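Local coordinates for RagB/SusD domain protein (Flavobacterium johnsoniae, PDB 5J90) that binds chitin and, as a SusD-like outer-membrane lipoprotein, probably serves chitin capture and utilisation at the cell surface, at residues Ile121-Val124 with Glu125-Arg129; Asp152-Glu155 with Glu156-Gln160; Thr159-Phe162 with Ala163-Asp166; Arg207-Leu210 with Ala211-Val215; Pro492-Gly495 with Gly496-Val499. All coordinates share one frame; numbering follows the deposited sequence.

Contact 1: Ile121-Val124 with Glu125-Arg129; sequences ILKV and EGMHR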
# COMPACT_ATOMS: atom_id res chain seq x y z
N ILE A 121 -16.36 15.26 -18.03
CA ILE A 121 -15.66 16.11 -17.08
C ILE A 121 -16.41 16.15 -15.75
O ILE A 121 -15.81 15.99 -14.68
CB ILE A 121 -15.45 17.53 -17.64
CG1 ILE A 121 -14.63 17.46 -18.94
CG2 ILE A 121 -14.76 18.42 -16.61
CD1 ILE A 121 -14.55 18.80 -19.69
N LEU A 122 -17.72 16.34 -15.80
CA LEU A 122 -18.53 16.33 -14.59
C LEU A 122 -18.50 14.97 -13.90
O LEU A 122 -18.48 14.88 -12.67
CB LEU A 122 -19.97 16.72 -14.91
CG LEU A 122 -20.23 18.22 -14.91
CD1 LEU A 122 -21.62 18.48 -15.47
CD2 LEU A 122 -20.09 18.77 -13.50
N LYS A 123 -18.52 13.90 -14.70
CA LYS A 123 -18.45 12.54 -14.19
C LYS A 123 -17.17 12.34 -13.37
O LYS A 123 -17.23 11.85 -12.23
CB LYS A 123 -18.47 11.54 -15.34
CG LYS A 123 -18.45 10.08 -14.93
CD LYS A 123 -18.23 9.21 -16.16
CE LYS A 123 -18.35 7.72 -15.85
NZ LYS A 123 -17.99 6.90 -17.03
N VAL A 124 -16.03 12.74 -13.92
CA VAL A 124 -14.77 12.57 -13.22
C VAL A 124 -14.74 13.46 -11.97
O VAL A 124 -14.28 13.03 -10.90
CB VAL A 124 -13.58 12.83 -14.15
CG1 VAL A 124 -12.27 12.78 -13.36
CG2 VAL A 124 -13.56 11.80 -15.28
N GLU A 125 -15.26 14.68 -12.07
CA GLU A 125 -15.32 15.55 -10.90
C GLU A 125 -16.10 14.92 -9.75
O GLU A 125 -15.68 14.96 -8.60
CB GLU A 125 -15.91 16.92 -11.27
CG GLU A 125 -16.32 17.78 -10.08
CD GLU A 125 -15.21 18.08 -9.08
OE1 GLU A 125 -14.00 17.88 -9.38
OE2 GLU A 125 -15.56 18.52 -7.95
N GLY A 126 -17.25 14.31 -10.06
CA GLY A 126 -18.02 13.68 -9.00
C GLY A 126 -17.47 12.34 -8.56
O GLY A 126 -17.43 12.02 -7.36
N MET A 127 -17.05 11.52 -9.52
CA MET A 127 -16.68 10.14 -9.19
C MET A 127 -15.27 9.94 -8.63
O MET A 127 -15.03 8.96 -7.93
CB MET A 127 -16.98 9.19 -10.36
CG MET A 127 -18.46 9.20 -10.79
SD MET A 127 -19.65 8.84 -9.46
CE MET A 127 -19.25 7.13 -9.11
N HIS A 128 -14.33 10.86 -8.91
CA HIS A 128 -13.03 10.72 -8.25
C HIS A 128 -13.19 10.83 -6.73
O HIS A 128 -12.49 10.15 -5.98
CB HIS A 128 -11.96 11.70 -8.79
CG HIS A 128 -12.00 13.07 -8.17
ND1 HIS A 128 -12.86 14.06 -8.59
CD2 HIS A 128 -11.29 13.61 -7.14
CE1 HIS A 128 -12.67 15.15 -7.86
NE2 HIS A 128 -11.72 14.90 -6.98
N ARG A 129 -14.14 11.64 -6.28
CA ARG A 129 -14.45 11.74 -4.86
C ARG A 129 -14.91 10.39 -4.31
O ARG A 129 -14.51 9.96 -3.23
CB ARG A 129 -15.51 12.82 -4.62
CG ARG A 129 -14.98 14.24 -4.85
CD ARG A 129 -16.11 15.25 -5.16
NE ARG A 129 -17.25 15.16 -4.23
CZ ARG A 129 -17.32 15.77 -3.05
NH1 ARG A 129 -16.32 16.52 -2.60
NH2 ARG A 129 -18.40 15.62 -2.29
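From I121 to R129 the chain is one unbroken run of alpha helix, in which E125 N bonds to I121 O, G126 N to L122 O, M127 N to K123 O and H128 N to V124 O. The last of these carbonyls has a second donor, because H128 ND1 also gives its hydrogen to V124 O, at 2.9 Å. The two donors come from opposite faces of the carbonyl plane, and V124 O sits at the edge of the imidazole, only 4° out of the ring plane. A chi1 of 84° brings this about, setting CG of H128 between its backbone N and carbonyl carbon and turning the ring back along the helix. R129 CG stands 3.8 Å above the ring plane on one face, toward its rim. With ND1 donating, NE2 is placed to accept from R209 NH1. An alanine here would take away the ring, probably costing V124 O its second donor and R209 an acceptor. M127 CG rests 3.3 Å from K123 O, and its bent chain turns away from the helix. V124 and H128 pack against L210 of helix 196-213, H128 also meets M161 of helix 154-177, and K123 and M127 share M98 of helix 83-108.

Contact 2: Asp152-Glu155 with Glu156-Gln160; sequences DSQE and EVYTQ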
# COMPACT_ATOMS: atom_id res chain seq x y z
N ASP A 152 -14.61 -2.05 -10.06
CA ASP A 152 -13.26 -1.93 -10.60
C ASP A 152 -12.27 -1.65 -9.47
O ASP A 152 -12.65 -1.08 -8.44
CB ASP A 152 -13.17 -0.75 -11.58
CG ASP A 152 -14.07 -0.89 -12.80
OD1 ASP A 152 -14.62 -1.98 -13.06
OD2 ASP A 152 -14.19 0.12 -13.52
N SER A 153 -11.00 -2.01 -9.67
CA SER A 153 -9.99 -1.60 -8.71
C SER A 153 -9.78 -0.09 -8.82
O SER A 153 -10.06 0.52 -9.85
CB SER A 153 -8.66 -2.32 -8.96
OG SER A 153 -8.05 -1.82 -10.14
N GLN A 154 -9.29 0.53 -7.75
CA GLN A 154 -9.00 1.95 -7.83
C GLN A 154 -7.97 2.28 -8.91
O GLN A 154 -8.08 3.30 -9.59
CB GLN A 154 -8.56 2.50 -6.49
CG GLN A 154 -8.35 4.01 -6.52
CD GLN A 154 -7.98 4.55 -5.16
OE1 GLN A 154 -6.88 4.31 -4.67
NE2 GLN A 154 -8.92 5.26 -4.52
N GLU A 155 -6.97 1.41 -9.07
CA GLU A 155 -5.98 1.58 -10.13
C GLU A 155 -6.63 1.67 -11.51
O GLU A 155 -6.28 2.52 -12.33
CB GLU A 155 -4.97 0.43 -10.07
CG GLU A 155 -3.77 0.56 -11.03
CD GLU A 155 -3.95 -0.18 -12.35
OE1 GLU A 155 -4.83 -1.06 -12.45
OE2 GLU A 155 -3.18 0.11 -13.30
N GLU A 156 -7.58 0.78 -11.76
CA GLU A 156 -8.35 0.78 -13.01
C GLU A 156 -9.20 2.03 -13.16
O GLU A 156 -9.29 2.60 -14.25
CB GLU A 156 -9.25 -0.46 -13.08
CG GLU A 156 -8.49 -1.75 -13.34
CD GLU A 156 -9.28 -3.00 -12.95
OE1 GLU A 156 -10.41 -2.92 -12.41
OE2 GLU A 156 -8.75 -4.10 -13.20
N VAL A 157 -9.84 2.46 -12.07
CA VAL A 157 -10.68 3.66 -12.13
C VAL A 157 -9.85 4.89 -12.51
O VAL A 157 -10.25 5.67 -13.37
CB VAL A 157 -11.47 3.89 -10.83
CG1 VAL A 157 -12.26 5.19 -10.91
CG2 VAL A 157 -12.40 2.71 -10.55
N TYR A 158 -8.69 5.04 -11.88
CA TYR A 158 -7.83 6.18 -12.20
C TYR A 158 -7.40 6.18 -13.68
O TYR A 158 -7.46 7.22 -14.34
CB TYR A 158 -6.62 6.27 -11.24
CG TYR A 158 -6.89 7.22 -10.09
CD1 TYR A 158 -7.76 6.87 -9.06
CD2 TYR A 158 -6.35 8.51 -10.08
CE1 TYR A 158 -8.04 7.76 -8.03
CE2 TYR A 158 -6.62 9.40 -9.06
CZ TYR A 158 -7.48 9.03 -8.04
OH TYR A 158 -7.74 9.95 -7.04
N THR A 159 -7.01 5.03 -14.21
CA THR A 159 -6.67 4.95 -15.63
C THR A 159 -7.85 5.37 -16.50
O THR A 159 -7.69 6.14 -17.45
CB THR A 159 -6.20 3.53 -15.98
OG1 THR A 159 -4.92 3.32 -15.37
CG2 THR A 159 -6.05 3.33 -17.48
N GLN A 160 -9.04 4.88 -16.17
CA GLN A 160 -10.23 5.27 -16.93
C GLN A 160 -10.53 6.76 -16.86
O GLN A 160 -10.88 7.38 -17.87
CB GLN A 160 -11.44 4.46 -16.48
CG GLN A 160 -11.36 2.98 -16.78
CD GLN A 160 -12.53 2.24 -16.17
OE1 GLN A 160 -13.64 2.28 -16.71
NE2 GLN A 160 -12.29 1.58 -15.03
O HOH W 1 -3.91 4.07 -12.84
O HOH W 2 -4.31 0.75 -15.67
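E156 and S153 form a capping box at the start of helix 154-177. S153, the N-cap residue, accepts from E156 N through OG at 3.1 Å, and its own N gives to E156 OE1 at 2.9 Å. The glutamate can reach back because CG stands anti to its carbonyl carbon (chi1 -73°) and the chain beyond runs extended. Its CG lies 3.2 Å from S153 OG, while S153 N meets OE1 from above the carboxylate plane, 49° out of it. D152, one residue before the cap, turns CB toward the first turn of the helix and touches V157 CG2 at 3.7 Å. Its OD2 takes an almost straight bond (170°) from Q160 NE2 at 2.8 Å; the oxygen lies in the amide plane, though the amide comes in from above the carboxylate. OD1 of D152, bonded to S140 OG, is 4.4 Å from E156 OE1, a nearness of like charges that the amino end of the helix would probably ease. E155 bends at its second torsion; OE2 makes a salt bridge with K218, and the residue packs on P506 of the second subunit. Two waters join E155 to T159: one donates to E155 O and also bonds to T159 OG1, the other donates to E155 OE2 at 2.7 Å and likewise bonds to T159 OG1.

Contact 3: Thr159-Phe162 with Ala163-Asp166; sequences TQMF and AELD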
# COMPACT_ATOMS: atom_id res chain seq x y z
N THR A 159 -7.01 5.03 -14.21
CA THR A 159 -6.67 4.95 -15.63
C THR A 159 -7.85 5.37 -16.50
O THR A 159 -7.69 6.14 -17.45
CB THR A 159 -6.20 3.53 -15.98
OG1 THR A 159 -4.92 3.32 -15.37
CG2 THR A 159 -6.05 3.33 -17.48
N GLN A 160 -9.04 4.88 -16.17
CA GLN A 160 -10.23 5.27 -16.93
C GLN A 160 -10.53 6.76 -16.86
O GLN A 160 -10.88 7.38 -17.87
CB GLN A 160 -11.44 4.46 -16.48
CG GLN A 160 -11.36 2.98 -16.78
CD GLN A 160 -12.53 2.24 -16.17
OE1 GLN A 160 -13.64 2.28 -16.71
NE2 GLN A 160 -12.29 1.58 -15.03
N MET A 161 -10.40 7.36 -15.67
CA MET A 161 -10.66 8.78 -15.51
C MET A 161 -9.69 9.62 -16.34
O MET A 161 -10.10 10.59 -16.98
CB MET A 161 -10.64 9.18 -14.03
CG MET A 161 -11.79 8.58 -13.23
SD MET A 161 -11.92 9.20 -11.54
CE MET A 161 -10.33 8.79 -10.82
N PHE A 162 -8.41 9.26 -16.35
CA PHE A 162 -7.46 10.00 -17.18
C PHE A 162 -7.84 9.90 -18.66
O PHE A 162 -7.70 10.87 -19.40
CB PHE A 162 -6.03 9.46 -16.98
CG PHE A 162 -5.40 9.83 -15.66
CD1 PHE A 162 -5.33 11.15 -15.22
CD2 PHE A 162 -4.83 8.84 -14.86
CE1 PHE A 162 -4.73 11.48 -14.01
CE2 PHE A 162 -4.22 9.16 -13.65
CZ PHE A 162 -4.17 10.49 -13.22
N ALA A 163 -8.32 8.72 -19.09
CA ALA A 163 -8.70 8.53 -20.49
C ALA A 163 -9.98 9.29 -20.84
O ALA A 163 -10.11 9.81 -21.95
CB ALA A 163 -8.89 7.03 -20.80
N GLU A 164 -10.91 9.36 -19.89
CA GLU A 164 -12.12 10.15 -20.08
C GLU A 164 -11.78 11.63 -20.21
O GLU A 164 -12.34 12.33 -21.06
CB GLU A 164 -13.09 9.90 -18.93
CG GLU A 164 -13.73 8.52 -19.04
CD GLU A 164 -14.49 8.09 -17.79
OE1 GLU A 164 -14.22 8.65 -16.70
OE2 GLU A 164 -15.35 7.19 -17.90
N LEU A 165 -10.87 12.13 -19.38
CA LEU A 165 -10.43 13.50 -19.54
C LEU A 165 -9.73 13.71 -20.89
O LEU A 165 -9.91 14.77 -21.51
CB LEU A 165 -9.54 13.94 -18.38
CG LEU A 165 -10.24 13.97 -17.02
CD1 LEU A 165 -9.25 14.41 -15.95
CD2 LEU A 165 -11.46 14.88 -17.03
N ASP A 166 -8.96 12.73 -21.36
CA ASP A 166 -8.35 12.82 -22.70
C ASP A 166 -9.42 13.01 -23.77
O ASP A 166 -9.30 13.87 -24.63
CB ASP A 166 -7.54 11.56 -23.05
CG ASP A 166 -6.27 11.41 -22.24
OD1 ASP A 166 -5.76 12.42 -21.70
OD2 ASP A 166 -5.78 10.26 -22.17
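E164 N bonds to Q160 O at 2.8 Å, the shortest of four successive helical bonds that also tie A163 to T159, L165 to M161 and D166 to F162. The carboxylate of E164 has its strong partners outside the helix, on helix 113-134 and in a loop: OE2 makes a salt bridge with K123 NZ and OE1 bonds to Y139 OH. D166 CG lies 3.2 Å from F162 O. D166 OD1 and OD2 are each 3.4 Å from F162 O. These oxygens are all acceptors, and R207 probably offsets their repulsion, its NH1 bonding to F162 O and its NH2 to D166 OD1, where K228 adds a second salt bridge. A chi1 of -70° puts D166 CG anti to its own carbonyl carbon and back over the preceding turn. This is the first half of helix 154-177, one of the long helices of the SusD fold, with A163 and T159 on its exposed side. E164 follows a similar course, its CG 3.3 Å from Q160 O and its chain extended so that OE1 comes 3.8 Å from M161 CA. L165 CG sits 3.4 Å from M161 O, and A163 CB 3.6 Å from Q160 O. Farther out, the ring of F162 packs on L210 and I214, while M161 packs on V124 of helix 113-134 and on Y139.

Contact 4: Arg207-Leu210 with Ala211-Val215; sequences RLRL and AMRIV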
# COMPACT_ATOMS: atom_id res chain seq x y z
N ARG A 207 -7.12 16.91 -14.05
CA ARG A 207 -6.09 15.93 -14.36
C ARG A 207 -4.86 16.12 -13.47
O ARG A 207 -4.30 15.15 -12.97
CB ARG A 207 -5.65 16.02 -15.83
CG ARG A 207 -4.61 14.96 -16.19
CD ARG A 207 -3.96 15.15 -17.57
NE ARG A 207 -4.94 15.34 -18.62
CZ ARG A 207 -5.71 14.39 -19.15
NH1 ARG A 207 -5.62 13.13 -18.72
NH2 ARG A 207 -6.59 14.71 -20.09
N LEU A 208 -4.44 17.36 -13.28
CA LEU A 208 -3.29 17.64 -12.43
C LEU A 208 -3.52 17.20 -10.98
O LEU A 208 -2.62 16.61 -10.36
CB LEU A 208 -2.91 19.13 -12.51
CG LEU A 208 -1.69 19.60 -11.70
CD1 LEU A 208 -0.42 18.85 -12.12
CD2 LEU A 208 -1.51 21.10 -11.85
N ARG A 209 -4.71 17.46 -10.45
CA ARG A 209 -5.07 16.97 -9.13
C ARG A 209 -4.95 15.45 -9.04
O ARG A 209 -4.36 14.91 -8.10
CB ARG A 209 -6.50 17.41 -8.76
CG ARG A 209 -7.01 16.76 -7.48
CD ARG A 209 -8.50 16.99 -7.26
NE ARG A 209 -8.77 18.34 -6.77
CZ ARG A 209 -9.99 18.78 -6.48
NH1 ARG A 209 -11.04 17.97 -6.64
NH2 ARG A 209 -10.17 20.02 -6.03
N LEU A 210 -5.54 14.75 -10.01
CA LEU A 210 -5.53 13.29 -9.99
C LEU A 210 -4.12 12.73 -10.17
O LEU A 210 -3.76 11.71 -9.57
CB LEU A 210 -6.49 12.72 -11.05
CG LEU A 210 -7.96 13.09 -10.86
CD1 LEU A 210 -8.80 12.51 -11.99
CD2 LEU A 210 -8.48 12.65 -9.50
N ALA A 211 -3.31 13.42 -10.98
CA ALA A 211 -1.93 13.03 -11.17
C ALA A 211 -1.13 13.12 -9.87
O ALA A 211 -0.42 12.18 -9.50
CB ALA A 211 -1.30 13.88 -12.26
N MET A 212 -1.25 14.23 -9.14
CA MET A 212 -0.50 14.36 -7.91
C MET A 212 -0.98 13.35 -6.87
O MET A 212 -0.18 12.86 -6.07
CB MET A 212 -0.57 15.79 -7.36
CG MET A 212 0.61 16.16 -6.47
SD MET A 212 2.20 16.18 -7.36
CE MET A 212 1.93 17.58 -8.45
N ARG A 213 -2.27 13.04 -6.89
CA ARG A 213 -2.80 12.04 -5.96
C ARG A 213 -2.04 10.73 -6.01
O ARG A 213 -1.86 10.08 -4.97
CB ARG A 213 -4.28 11.75 -6.25
CG ARG A 213 -4.94 10.85 -5.21
CD ARG A 213 -5.53 11.66 -4.05
NE ARG A 213 -6.80 12.27 -4.46
CZ ARG A 213 -7.08 13.57 -4.41
NH1 ARG A 213 -8.27 13.98 -4.84
NH2 ARG A 213 -6.21 14.46 -3.95
N ILE A 214 -1.61 10.34 -7.20
CA ILE A 214 -1.02 9.01 -7.38
C ILE A 214 0.51 9.02 -7.38
O ILE A 214 1.13 8.02 -7.74
CB ILE A 214 -1.57 8.30 -8.65
CG1 ILE A 214 -1.12 9.01 -9.94
CG2 ILE A 214 -3.10 8.23 -8.58
CD1 ILE A 214 -1.41 8.20 -11.20
N VAL A 215 1.12 10.11 -6.94
CA VAL A 215 2.58 10.22 -7.04
C VAL A 215 3.35 9.19 -6.18
O VAL A 215 4.48 8.83 -6.53
CB VAL A 215 3.06 11.66 -6.75
CG1 VAL A 215 2.95 12.01 -5.28
CG2 VAL A 215 4.50 11.85 -7.24
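R209 and R213, one helical turn apart, run side by side and point the same way, with R213 NH1 3.9 Å from R209 CD. Their guanidinium planes are 30° apart and R209 NE is 4.8 Å from R213 NH1. The carboxylates around them probably offset the like charges: R213 NH1 forms salt bridges with E434 and D132, R209 NH2 does so with E334, and a long, weak ion pair links R209 NE to E434. R213 gets there by bending at its second and third torsions, whereas R209 bends at the third alone. In the backbone, the bonds from R213 N to R209 O, M212 N to L208 O and A211 N to R207 O continue the helix, and A211 CB closes on R207 O at 3.3 Å. After R213 the pattern changes. I214 N reaches L210 O by a weak bond of 3.5 Å, and also bonds to A211 O at 3.2 Å; V215 N bonds to M212 O. I214 CG2 lies 3.7 Å from L210 O. Such a change from i-4 to i-3 acceptors is a common way for an alpha helix to end, here at the carboxyl end of helix 196-213 within the helical core of a SusD-like protein.

Contact 5: Pro492-Gly495 with Gly496-Val499; sequences PDNG and GTRV. With EDO (1,2-ethanediol), chain E.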
# COMPACT_ATOMS: atom_id res chain seq x y z
N PRO A 492 -8.97 -6.11 4.80
CA PRO A 492 -10.26 -5.98 5.50
C PRO A 492 -11.05 -4.73 5.10
O PRO A 492 -10.50 -3.64 4.92
CB PRO A 492 -9.85 -5.91 6.98
CG PRO A 492 -8.54 -6.66 7.03
CD PRO A 492 -7.85 -6.31 5.73
N ASP A 493 -12.36 -4.90 4.97
CA ASP A 493 -13.24 -3.81 4.56
C ASP A 493 -13.60 -2.96 5.77
O ASP A 493 -14.71 -3.06 6.32
CB ASP A 493 -14.49 -4.40 3.89
CG ASP A 493 -15.49 -3.34 3.46
OD1 ASP A 493 -15.12 -2.16 3.24
OD2 ASP A 493 -16.68 -3.70 3.33
N ASN A 494 -12.65 -2.15 6.21
CA ASN A 494 -12.87 -1.22 7.31
C ASN A 494 -12.12 0.09 7.03
O ASN A 494 -11.49 0.23 5.98
CB ASN A 494 -12.48 -1.84 8.66
CG ASN A 494 -11.01 -2.17 8.77
OD1 ASN A 494 -10.15 -1.41 8.34
ND2 ASN A 494 -10.71 -3.32 9.35
N GLY A 495 -12.18 1.02 7.96
CA GLY A 495 -11.67 2.36 7.73
C GLY A 495 -10.17 2.53 7.85
O GLY A 495 -9.65 3.60 7.53
N GLY A 496 -9.46 1.50 8.31
CA GLY A 496 -8.02 1.58 8.44
C GLY A 496 -7.24 1.05 7.25
O GLY A 496 -6.05 1.30 7.13
N THR A 497 -7.91 0.32 6.36
CA THR A 497 -7.25 -0.25 5.20
C THR A 497 -6.99 0.83 4.15
O THR A 497 -7.88 1.59 3.80
CB THR A 497 -8.08 -1.39 4.60
OG1 THR A 497 -8.19 -2.43 5.57
CG2 THR A 497 -7.45 -1.95 3.33
N ARG A 498 -5.76 0.89 3.65
CA ARG A 498 -5.38 1.94 2.70
C ARG A 498 -5.83 1.65 1.28
O ARG A 498 -5.64 0.54 0.77
CB ARG A 498 -3.86 2.14 2.73
CG ARG A 498 -3.39 2.86 3.98
CD ARG A 498 -1.88 2.70 4.21
NE ARG A 498 -1.49 3.48 5.37
CZ ARG A 498 -1.08 4.74 5.33
NH1 ARG A 498 -0.95 5.36 4.16
NH2 ARG A 498 -0.78 5.38 6.46
N VAL A 499 -6.44 2.65 0.64
CA VAL A 499 -6.76 2.55 -0.78
C VAL A 499 -5.46 2.56 -1.60
O VAL A 499 -4.39 2.93 -1.09
CB VAL A 499 -7.72 3.66 -1.28
CG1 VAL A 499 -9.00 3.66 -0.44
CG2 VAL A 499 -7.06 5.04 -1.26
C1 EDO E . 3.28 7.67 5.37
O1 EDO E . 3.43 7.89 6.78
C2 EDO E . 1.97 6.95 5.08
O2 EDO E . 0.84 7.63 5.66
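A chi1 of 64° holds N494 CG between its own backbone N and carbonyl carbon and swings OD1 forward to G496 N, while T497, with chi1 at -63°, turns OG1 back to P492 O. The first bond, 3.0 Å long, closes an Asx turn, with the donor tilted 27° from the plane of the side-chain carbonyl. It overlaps a type I beta turn that runs from the same residue to T497. The second is short: T497 OG1 donates to P492 O at 2.7 Å, in the carbonyl plane and on a lone pair. P492 CD lies 3.9 Å from the same hydroxyl oxygen. P492 O also takes a weak bond from N494 N, across an inverse gamma turn centred on D493. A leucine in place of N494 would leave G496 N without its side-chain acceptor and would probably let the turn flex. R498 points elsewhere, its NH2 donating at 2.9 Å to O2 of a 1,2-ethanediol probably left from crystallisation, and also to G490 O of the second subunit. The loop follows helix 479-489; D493 makes a salt bridge with R467, and G495 shares backbone bonds with R466 and R467, joining it to the chain just before helix 472-477.

In the fold
Contacts 1, 3 and 4 lie on three helices packed together, with centres 11 to 14 Å apart. V124 CG2 is 3.5 Å from E164 OE1 between contacts 1 and 3, and H128 CD2 is 3.8 Å from R213 NH1 between contacts 1 and 4. Contacts 2 and 3 share T159 and Q160 on helix 154-177. Y158 OH of contact 2 is 3.5 Å from R213 CG of contact 4. Contact 5 stands about 25 Å from contact 3 between centres, yet V499 CG2 comes within 3.5 Å of Q154 OE1 in contact 2. Contacts 2 and 5 also reach the second subunit, and both lie near 1,2-ethanediol probably from crystallisation, about 4 Å from the S153 side chain in contact 2.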